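Local coordinates for tannase (Fusobacterium nucleatum subsp. nucleatum ATCC 25586, PDB 6YQ4), which is a magnesium-binding bacterial tannase, a hydrolase that acts against gallotannins and probably belongs to the alpha/beta-hydrolase superfamily, at residues Ile42-Pro54 with Gly81-Gly93. Residues are numbered along the deposited sequence; the frame is centred on the assembly and turned at random.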
loop_
_atom_site.group_PDB
_atom_site.type_symbol
_atom_site.label_atom_id
_atom_site.label_comp_id
_atom_site.label_asym_id
_atom_site.label_seq_id
_atom_site.Cartn_x
_atom_site.Cartn_y
_atom_site.Cartn_z
ATOM N N ILE A 42 15.937 -2.926 -17.429
ATOM C CA ILE A 42 15.605 -1.830 -18.332
ATOM C C ILE A 42 16.031 -0.507 -17.694
ATOM O O ILE A 42 16.415 0.432 -18.406
ATOM C CB ILE A 42 14.109 -1.847 -18.723
ATOM C CG1 ILE A 42 13.739 -0.623 -19.569
ATOM C CG2 ILE A 42 13.211 -1.949 -17.503
ATOM C CD1 ILE A 42 14.565 -0.461 -20.850
ATOM N N ASP A 43 16.013 -0.426 -16.356
ATOM C CA ASP A 43 16.568 0.727 -15.636
ATOM C C ASP A 43 17.315 0.246 -14.400
ATOM O O ASP A 43 16.690 -0.137 -13.411
ATOM C CB ASP A 43 15.485 1.733 -15.235
ATOM C CG ASP A 43 16.071 3.108 -14.862
ATOM O OD1 ASP A 43 17.120 3.139 -14.181
ATOM O OD2 ASP A 43 15.489 4.158 -15.245
ATOM N N LYS A 44 18.643 0.322 -14.424
ATOM C CA LYS A 44 19.426 -0.234 -13.329
ATOM C C LYS A 44 19.432 0.636 -12.088
ATOM O O LYS A 44 19.813 0.147 -11.019
ATOM C CB LYS A 44 20.871 -0.465 -13.760
ATOM C CG LYS A 44 21.038 -1.595 -14.731
ATOM C CD LYS A 44 22.492 -1.863 -14.972
ATOM C CE LYS A 44 23.146 -0.716 -15.707
ATOM N NZ LYS A 44 24.520 -0.416 -15.190
ATOM N N ASP A 45 19.073 1.921 -12.199
ATOM C CA ASP A 45 19.036 2.761 -11.003
ATOM C C ASP A 45 17.918 2.341 -10.065
ATOM O O ASP A 45 18.012 2.555 -8.852
ATOM C CB ASP A 45 18.848 4.225 -11.381
ATOM C CG ASP A 45 19.920 4.727 -12.304
ATOM O OD1 ASP A 45 19.568 5.491 -13.222
ATOM O OD2 ASP A 45 21.104 4.362 -12.109
ATOM N N TYR A 46 16.857 1.755 -10.612
ATOM C CA TYR A 46 15.670 1.402 -9.850
ATOM C C TYR A 46 15.516 -0.092 -9.641
ATOM O O TYR A 46 15.214 -0.513 -8.527
ATOM C CB TYR A 46 14.424 1.995 -10.527
ATOM C CG TYR A 46 14.366 3.461 -10.186
ATOM C CD1 TYR A 46 13.956 3.856 -8.920
ATOM C CD2 TYR A 46 14.827 4.446 -11.074
ATOM C CE1 TYR A 46 13.953 5.170 -8.548
ATOM C CE2 TYR A 46 14.820 5.794 -10.712
ATOM C CZ TYR A 46 14.388 6.142 -9.436
ATOM O OH TYR A 46 14.338 7.444 -8.994
ATOM N N GLN A 47 15.780 -0.905 -10.661
ATOM C CA GLN A 47 15.700 -2.352 -10.520
ATOM C C GLN A 47 16.967 -2.910 -9.891
ATOM O O GLN A 47 17.606 -3.790 -10.469
ATOM C CB GLN A 47 15.458 -3.023 -11.872
ATOM C CG GLN A 47 14.207 -2.551 -12.613
ATOM C CD GLN A 47 14.076 -3.197 -13.986
ATOM O OE1 GLN A 47 14.874 -2.931 -14.889
ATOM N NE2 GLN A 47 13.077 -4.072 -14.141
ATOM N N ASN A 48 17.349 -2.401 -8.725
ATOM C CA ASN A 48 18.381 -3.026 -7.912
ATOM C C ASN A 48 17.893 -3.113 -6.468
ATOM O O ASN A 48 16.896 -2.491 -6.093
ATOM C CB ASN A 48 19.699 -2.267 -7.993
ATOM C CG ASN A 48 19.627 -0.922 -7.317
ATOM O OD1 ASN A 48 19.617 -0.828 -6.084
ATOM N ND2 ASN A 48 19.587 0.140 -8.119
ATOM N N MET A 49 18.623 -3.875 -5.647
ATOM C CA MET A 49 18.206 -4.177 -4.283
ATOM C C MET A 49 19.395 -4.186 -3.325
ATOM O O MET A 49 20.472 -4.685 -3.660
ATOM C CB MET A 49 17.492 -5.521 -4.244
ATOM C CG MET A 49 17.253 -6.074 -2.870
ATOM S SD MET A 49 16.225 -7.568 -2.968
ATOM C CE MET A 49 17.119 -8.524 -4.199
ATOM N N ASN A 50 19.179 -3.648 -2.123
ATOM C CA ASN A 50 20.156 -3.661 -1.042
ATOM C C ASN A 50 19.802 -4.759 -0.054
ATOM O O ASN A 50 18.651 -4.848 0.391
ATOM C CB ASN A 50 20.180 -2.331 -0.289
ATOM C CG ASN A 50 20.667 -1.194 -1.133
ATOM O OD1 ASN A 50 21.454 -1.387 -2.051
ATOM N ND2 ASN A 50 20.206 0.012 -0.823
ATOM N N ILE A 51 20.792 -5.562 0.318
ATOM C CA ILE A 51 20.616 -6.642 1.282
ATOM C C ILE A 51 21.533 -6.386 2.471
ATOM O O ILE A 51 22.740 -6.188 2.298
ATOM C CB ILE A 51 20.906 -8.010 0.651
ATOM C CG1 ILE A 51 19.880 -8.317 -0.438
ATOM C CG2 ILE A 51 20.923 -9.090 1.723
ATOM C CD1 ILE A 51 20.103 -9.677 -1.072
ATOM N N TYR A 52 20.957 -6.378 3.669
ATOM C CA TYR A 52 21.690 -6.164 4.909
ATOM C C TYR A 52 21.554 -7.390 5.800
ATOM O O TYR A 52 20.439 -7.871 6.044
ATOM C CB TYR A 52 21.171 -4.930 5.629
ATOM C CG TYR A 52 21.191 -3.704 4.761
ATOM C CD1 TYR A 52 22.394 -3.087 4.430
ATOM C CD2 TYR A 52 20.014 -3.169 4.250
ATOM C CE1 TYR A 52 22.421 -1.961 3.640
ATOM C CE2 TYR A 52 20.035 -2.044 3.462
ATOM C CZ TYR A 52 21.241 -1.442 3.165
ATOM O OH TYR A 52 21.258 -0.326 2.373
ATOM N N ILE A 53 22.681 -7.900 6.281
ATOM C CA ILE A 53 22.668 -9.095 7.119
ATOM C C ILE A 53 23.406 -8.815 8.426
ATOM O O ILE A 53 24.536 -8.296 8.396
ATOM C CB ILE A 53 23.293 -10.282 6.378
ATOM C CG1 ILE A 53 22.676 -10.411 4.987
ATOM C CG2 ILE A 53 23.170 -11.575 7.209
ATOM C CD1 ILE A 53 23.076 -11.694 4.284
ATOM N N PRO A 54 22.822 -9.136 9.583
ATOM C CA PRO A 54 23.541 -8.925 10.848
ATOM C C PRO A 54 24.885 -9.647 10.883
ATOM O O PRO A 54 25.049 -10.746 10.343
ATOM C CB PRO A 54 22.574 -9.474 11.899
ATOM C CG PRO A 54 21.218 -9.309 11.272
ATOM C CD PRO A 54 21.437 -9.592 9.804
ATOM N N GLY A 81 3.052 7.228 -4.239
ATOM C CA GLY A 81 2.454 7.845 -5.399
ATOM C C GLY A 81 2.498 7.014 -6.661
ATOM O O GLY A 81 2.069 7.494 -7.719
ATOM N N TYR A 82 2.970 5.778 -6.579
ATOM C CA TYR A 82 3.230 4.920 -7.724
ATOM C C TYR A 82 4.373 5.456 -8.558
ATOM O O TYR A 82 4.481 5.146 -9.752
ATOM C CB TYR A 82 1.969 4.703 -8.579
ATOM C CG TYR A 82 0.994 3.780 -7.899
ATOM C CD1 TYR A 82 1.226 2.403 -7.838
ATOM C CD2 TYR A 82 -0.141 4.282 -7.274
ATOM C CE1 TYR A 82 0.347 1.556 -7.178
ATOM C CE2 TYR A 82 -1.025 3.437 -6.608
ATOM C CZ TYR A 82 -0.793 2.076 -6.578
ATOM O OH TYR A 82 -1.702 1.248 -5.931
ATOM N N MET A 83 5.221 6.244 -7.933
ATOM C CA MET A 83 6.436 6.837 -8.463
ATOM C C MET A 83 7.605 5.890 -8.242
ATOM O O MET A 83 7.560 5.030 -7.356
ATOM C CB MET A 83 6.693 8.174 -7.773
ATOM C CG MET A 83 5.692 9.233 -8.147
ATOM S SD MET A 83 6.060 9.896 -9.791
ATOM C CE MET A 83 7.586 10.755 -9.481
ATOM N N PRO A 84 8.671 6.021 -9.029
ATOM C CA PRO A 84 9.854 5.169 -8.822
ATOM C C PRO A 84 10.378 5.257 -7.393
ATOM O O PRO A 84 10.506 6.343 -6.819
ATOM C CB PRO A 84 10.879 5.748 -9.810
ATOM C CG PRO A 84 10.074 6.485 -10.815
ATOM C CD PRO A 84 8.893 7.030 -10.077
ATOM N N GLY A 85 10.730 4.110 -6.835
ATOM C CA GLY A 85 11.248 4.118 -5.482
ATOM C C GLY A 85 12.578 3.424 -5.331
ATOM O O GLY A 85 12.719 2.251 -5.688
ATOM N N LYS A 86 13.561 4.124 -4.787
ATOM C CA LYS A 86 14.883 3.537 -4.694
ATOM C C LYS A 86 14.940 2.585 -3.514
ATOM O O LYS A 86 14.124 2.656 -2.590
ATOM C CB LYS A 86 15.965 4.623 -4.542
ATOM C CG LYS A 86 16.195 5.463 -5.782
ATOM C CD LYS A 86 17.555 5.182 -6.402
ATOM C CE LYS A 86 17.748 5.922 -7.741
ATOM N NZ LYS A 86 18.476 7.230 -7.616
ATOM N N ALA A 87 15.910 1.671 -3.570
ATOM C CA ALA A 87 16.148 0.769 -2.457
ATOM C C ALA A 87 16.405 1.569 -1.190
ATOM O O ALA A 87 17.172 2.536 -1.190
ATOM C CB ALA A 87 17.341 -0.138 -2.758
ATOM N N ASP A 88 15.750 1.167 -0.109
ATOM C CA ASP A 88 15.924 1.821 1.174
ATOM C C ASP A 88 17.292 1.508 1.729
ATOM O O ASP A 88 17.903 0.494 1.390
ATOM C CB ASP A 88 14.861 1.365 2.178
ATOM C CG ASP A 88 14.405 2.492 3.075
ATOM O OD1 ASP A 88 15.163 3.479 3.220
ATOM O OD2 ASP A 88 13.286 2.412 3.612
ATOM N N THR A 89 17.778 2.398 2.598
ATOM C CA THR A 89 19.034 2.178 3.291
ATOM C C THR A 89 18.797 2.077 4.791
ATOM O O THR A 89 17.728 2.421 5.311
ATOM C CB THR A 89 20.056 3.286 3.006
ATOM O OG1 THR A 89 19.504 4.564 3.349
ATOM C CG2 THR A 89 20.431 3.277 1.536
ATOM N N VAL A 90 19.817 1.573 5.476
ATOM C CA VAL A 90 19.808 1.483 6.928
ATOM C C VAL A 90 20.109 2.866 7.485
ATOM O O VAL A 90 21.142 3.461 7.162
ATOM C CB VAL A 90 20.837 0.455 7.415
ATOM C CG1 VAL A 90 21.023 0.552 8.933
ATOM C CG2 VAL A 90 20.448 -0.952 6.966
ATOM N N GLY A 91 19.201 3.386 8.309
ATOM C CA GLY A 91 19.456 4.619 9.024
ATOM C C GLY A 91 18.329 5.022 9.949
ATOM O O GLY A 91 17.619 4.172 10.490
ATOM N N LEU A 92 18.167 6.321 10.155
ATOM C CA LEU A 92 17.127 6.852 11.018
ATOM C C LEU A 92 16.040 7.507 10.178
ATOM O O LEU A 92 16.297 7.965 9.062
ATOM C CB LEU A 92 17.688 7.877 12.009
ATOM C CG LEU A 92 19.068 7.605 12.599
ATOM C CD1 LEU A 92 19.597 8.842 13.335
ATOM C CD2 LEU A 92 19.016 6.403 13.511
ATOM N N GLY A 93 14.818 7.538 10.725
ATOM C CA GLY A 93 13.743 8.314 10.135
ATOM C C GLY A 93 13.826 9.794 10.495
ATOM O O GLY A 93 14.699 10.250 11.237
HETATM O O HOH W 1 17.064 1.339 -5.997
#
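Pro-84 and Lys-86 clamp the ring of Tyr-46 between them. CB of Pro-84 lies 3.6 Å from the centroid of the Tyr-46 ring, 22° off its normal, while on the opposite face CE of Lys-86 stands 4.1 Å from the ring centroid; both are CH-pi contacts displaced toward the rim, and C of Gly-85 lies in the ring plane at the edge. The Lys-86 chain, bent at its second and fourth torsions, crosses the Tyr-46 side chain at about a right angle, and CE of Lys-86 is also 3.6 Å from O of Asp-45. The second ring, Tyr-52, receives a single methyl over its centre: CG2 of Val-90 is 3.5 Å from the centroid and nearly on the normal, with O of Asp-88 in the plane at the edge. The Val-90 side chain also touches Thr-102 and Leu-105 of helix 100-106.

In the central mixed sheet, antiparallel strand 48-54 is followed by the mutually parallel strands 110-114, 73-76, 160-163 and 202-206; the crossed-over order of 73-76 and 110-114 is consistent with an alpha/beta-hydrolase fold. The loop following strand 73-76 runs along one side of 48-54, and the end-to-end directions of 45-52 and 84-90 differ by 28°. Side chains alternate as in an extended strand: Asn-50 and Tyr-52 direct CB toward the loop, Met-49 away.

Between the rings, ND2 of Asn-50 donates to O of Asp-88 at 3.2 Å; the N-H...O angle of 171° is nearly straight and the acceptor lies in the amide plane, yet the donor sits above the carbonyl plane. OD1 of Asn-50 accepts from the backbone N of Asn-34, so both ends of the amide are engaged, and CB of Ala-87 packs 3.5 Å from ND2 of Asn-50. One water accepts from N of Ala-87 and donates to O of Asp-45, with a weaker bond to OD1 of Asn-48.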